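PDB 3D9W: putative acetyltransferase, which probably catalyses transfer of an acetyl group from acetyl-CoA to arylamine substrates. Local coordinates for residues 134-139 with 189-194. Sequence-based numbering, arbitrary orientation.
Sequences MCDVGF and DRYTFT
The backbones stay well apart: M134 and F193 have their CA atoms 11.0 Å from each other, and F139 and R190 theirs 9.7 Å. Strands 99-107 and 117-125 lie between strands 132-135 and 188-193 in the same antiparallel sheet, so the contact is made by side chains alone. The alternate residues M134 and D136 point toward 189-194, as does F139 in the loop after the strand. R190 and F139 run alongside each other, pointing in opposite senses, and the guanidinium lies flat on the ring, with centres 3.9 Å apart and planes at 12°. R190 CD sits over the middle of the same face, 3.5 Å from the ring centroid, in a CH-pi contact. The extended start of the arginine chain carries CD over the ring, and the bend at chi3 (-79°) turns NE and the guanidinium along the same face. D136 OD2 comes to the guanidinium edge, near its plane, and forms a salt bridge with R190 NH1 at 2.9 Å. The hydrogen bond within that bridge is weak, with an N-H...O angle of 123°. The same oxygen lies near the edge of the Y191 ring, 3.3 Å from Y191 OH. That link is weak, and the hydroxyl also hydrogen-bonds Y147 OH, so whether it donates to D136 is not settled. M134 CE packs obliquely against F193 CE2 at 3.7 Å, and the sulfur adds a Met-aromatic contact. R190 has further partners in Q181 and the carbonyls of R141 and G142, which help fix its rotation. D136 OD1 is hydrogen-bonded to H119 NE2, consistent with the Asp-His pair of the family's Cys-His-Asp catalytic triad. The salt bridge probably steadies OD2, consistent with a second-shell role for R190 in orienting D136 toward H119.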
loop_
_atom_site.group_PDB
_atom_site.type_symbol
_atom_site.label_atom_id
_atom_site.label_comp_id
_atom_site.label_asym_id
_atom_site.label_seq_id
_atom_site.Cartn_x
_atom_site.Cartn_y
_atom_site.Cartn_z
ATOM N N MET A 134 -13.246 -3.013 1.486
ATOM C CA MET A 134 -11.987 -3.139 0.773
ATOM C C MET A 134 -10.951 -2.301 1.486
ATOM O O MET A 134 -11.132 -1.100 1.653
ATOM C CB MET A 134 -12.138 -2.645 -0.661
ATOM C CG MET A 134 -13.054 -3.498 -1.503
ATOM S SD MET A 134 -12.432 -5.167 -1.558
ATOM C CE MET A 134 -10.811 -4.867 -2.292
ATOM N N CYS A 135 -9.872 -2.937 1.927
ATOM C CA CYS A 135 -8.801 -2.215 2.605
ATOM C C CYS A 135 -7.551 -2.189 1.730
ATOM O O CYS A 135 -6.893 -3.208 1.517
ATOM C CB CYS A 135 -8.492 -2.857 3.963
ATOM S SG CYS A 135 -9.884 -2.819 5.138
ATOM N N ASP A 136 -7.257 -1.011 1.193
ATOM C CA ASP A 136 -6.085 -0.817 0.353
ATOM C C ASP A 136 -5.095 -0.020 1.192
ATOM O O ASP A 136 -5.034 1.210 1.133
ATOM C CB ASP A 136 -6.466 -0.060 -0.913
ATOM C CG ASP A 136 -5.300 0.113 -1.846
ATOM O OD1 ASP A 136 -4.349 -0.686 -1.722
ATOM O OD2 ASP A 136 -5.334 1.033 -2.700
ATOM N N VAL A 137 -4.325 -0.738 1.989
ATOM C CA VAL A 137 -3.374 -0.104 2.883
ATOM C C VAL A 137 -1.939 -0.068 2.379
ATOM O O VAL A 137 -1.051 0.429 3.071
ATOM C CB VAL A 137 -3.389 -0.807 4.272
ATOM C CG1 VAL A 137 -4.732 -0.580 4.965
ATOM C CG2 VAL A 137 -3.125 -2.303 4.101
ATOM N N GLY A 138 -1.702 -0.576 1.178
ATOM C CA GLY A 138 -0.337 -0.589 0.687
ATOM C C GLY A 138 -0.064 0.167 -0.596
ATOM O O GLY A 138 1.059 0.118 -1.111
ATOM N N PHE A 139 -1.072 0.870 -1.116
ATOM C CA PHE A 139 -0.892 1.611 -2.357
ATOM C C PHE A 139 0.095 2.762 -2.173
ATOM O O PHE A 139 0.851 3.089 -3.087
ATOM C CB PHE A 139 -2.230 2.158 -2.879
ATOM C CG PHE A 139 -2.151 2.703 -4.293
ATOM C CD1 PHE A 139 -2.027 1.842 -5.383
ATOM C CD2 PHE A 139 -2.151 4.076 -4.527
ATOM C CE1 PHE A 139 -1.905 2.342 -6.686
ATOM C CE2 PHE A 139 -2.028 4.589 -5.828
ATOM C CZ PHE A 139 -1.904 3.715 -6.907
ATOM N N ASP A 189 -8.319 6.292 -13.431
ATOM C CA ASP A 189 -8.498 4.946 -12.941
ATOM C C ASP A 189 -7.198 4.541 -12.244
ATOM O O ASP A 189 -6.129 4.496 -12.854
ATOM C CB ASP A 189 -8.807 4.019 -14.115
ATOM C CG ASP A 189 -7.802 4.158 -15.252
ATOM O OD1 ASP A 189 -6.687 3.601 -15.144
ATOM O OD2 ASP A 189 -8.119 4.836 -16.255
ATOM N N ARG A 190 -7.285 4.289 -10.946
ATOM C CA ARG A 190 -6.106 3.890 -10.211
ATOM C C ARG A 190 -5.773 2.471 -10.653
ATOM O O ARG A 190 -4.753 2.241 -11.297
ATOM C CB ARG A 190 -6.361 3.939 -8.695
ATOM C CG ARG A 190 -5.148 3.527 -7.861
ATOM C CD ARG A 190 -5.429 3.416 -6.364
ATOM N NE ARG A 190 -5.454 4.716 -5.701
ATOM C CZ ARG A 190 -5.326 4.890 -4.388
ATOM N NH1 ARG A 190 -5.162 3.838 -3.591
ATOM N NH2 ARG A 190 -5.358 6.114 -3.870
ATOM N N TYR A 191 -6.653 1.528 -10.339
ATOM C CA TYR A 191 -6.424 0.140 -10.691
ATOM C C TYR A 191 -7.711 -0.628 -10.914
ATOM O O TYR A 191 -8.799 -0.090 -10.779
ATOM C CB TYR A 191 -5.630 -0.542 -9.575
ATOM C CG TYR A 191 -6.247 -0.427 -8.185
ATOM C CD1 TYR A 191 -7.535 -0.903 -7.918
ATOM C CD2 TYR A 191 -5.536 0.157 -7.134
ATOM C CE1 TYR A 191 -8.093 -0.793 -6.643
ATOM C CE2 TYR A 191 -6.087 0.267 -5.861
ATOM C CZ TYR A 191 -7.360 -0.206 -5.623
ATOM O OH TYR A 191 -7.897 -0.076 -4.366
ATOM N N THR A 192 -7.576 -1.899 -11.254
ATOM C CA THR A 192 -8.733 -2.756 -11.442
ATOM C C THR A 192 -8.471 -4.046 -10.663
ATOM O O THR A 192 -7.321 -4.413 -10.445
ATOM C CB THR A 192 -8.938 -3.134 -12.915
ATOM O OG1 THR A 192 -7.877 -4.006 -13.339
ATOM C CG2 THR A 192 -8.968 -1.896 -13.784
ATOM N N PHE A 193 -9.529 -4.724 -10.231
ATOM C CA PHE A 193 -9.353 -5.980 -9.509
ATOM C C PHE A 193 -10.551 -6.906 -9.619
ATOM O O PHE A 193 -11.672 -6.464 -9.872
ATOM C CB PHE A 193 -9.039 -5.729 -8.028
ATOM C CG PHE A 193 -10.180 -5.151 -7.241
ATOM C CD1 PHE A 193 -10.401 -3.783 -7.219
ATOM C CD2 PHE A 193 -10.997 -5.971 -6.478
ATOM C CE1 PHE A 193 -11.411 -3.243 -6.438
ATOM C CE2 PHE A 193 -12.006 -5.445 -5.698
ATOM C CZ PHE A 193 -12.218 -4.080 -5.674
ATOM N N THR A 194 -10.296 -8.196 -9.439
ATOM C CA THR A 194 -11.340 -9.202 -9.494
ATOM C C THR A 194 -11.602 -9.657 -8.073
ATOM O O THR A 194 -10.924 -9.224 -7.147
ATOM C CB THR A 194 -10.921 -10.428 -10.348
ATOM O OG1 THR A 194 -9.832 -11.121 -9.723
ATOM C CG2 THR A 194 -10.518 -9.983 -11.741
#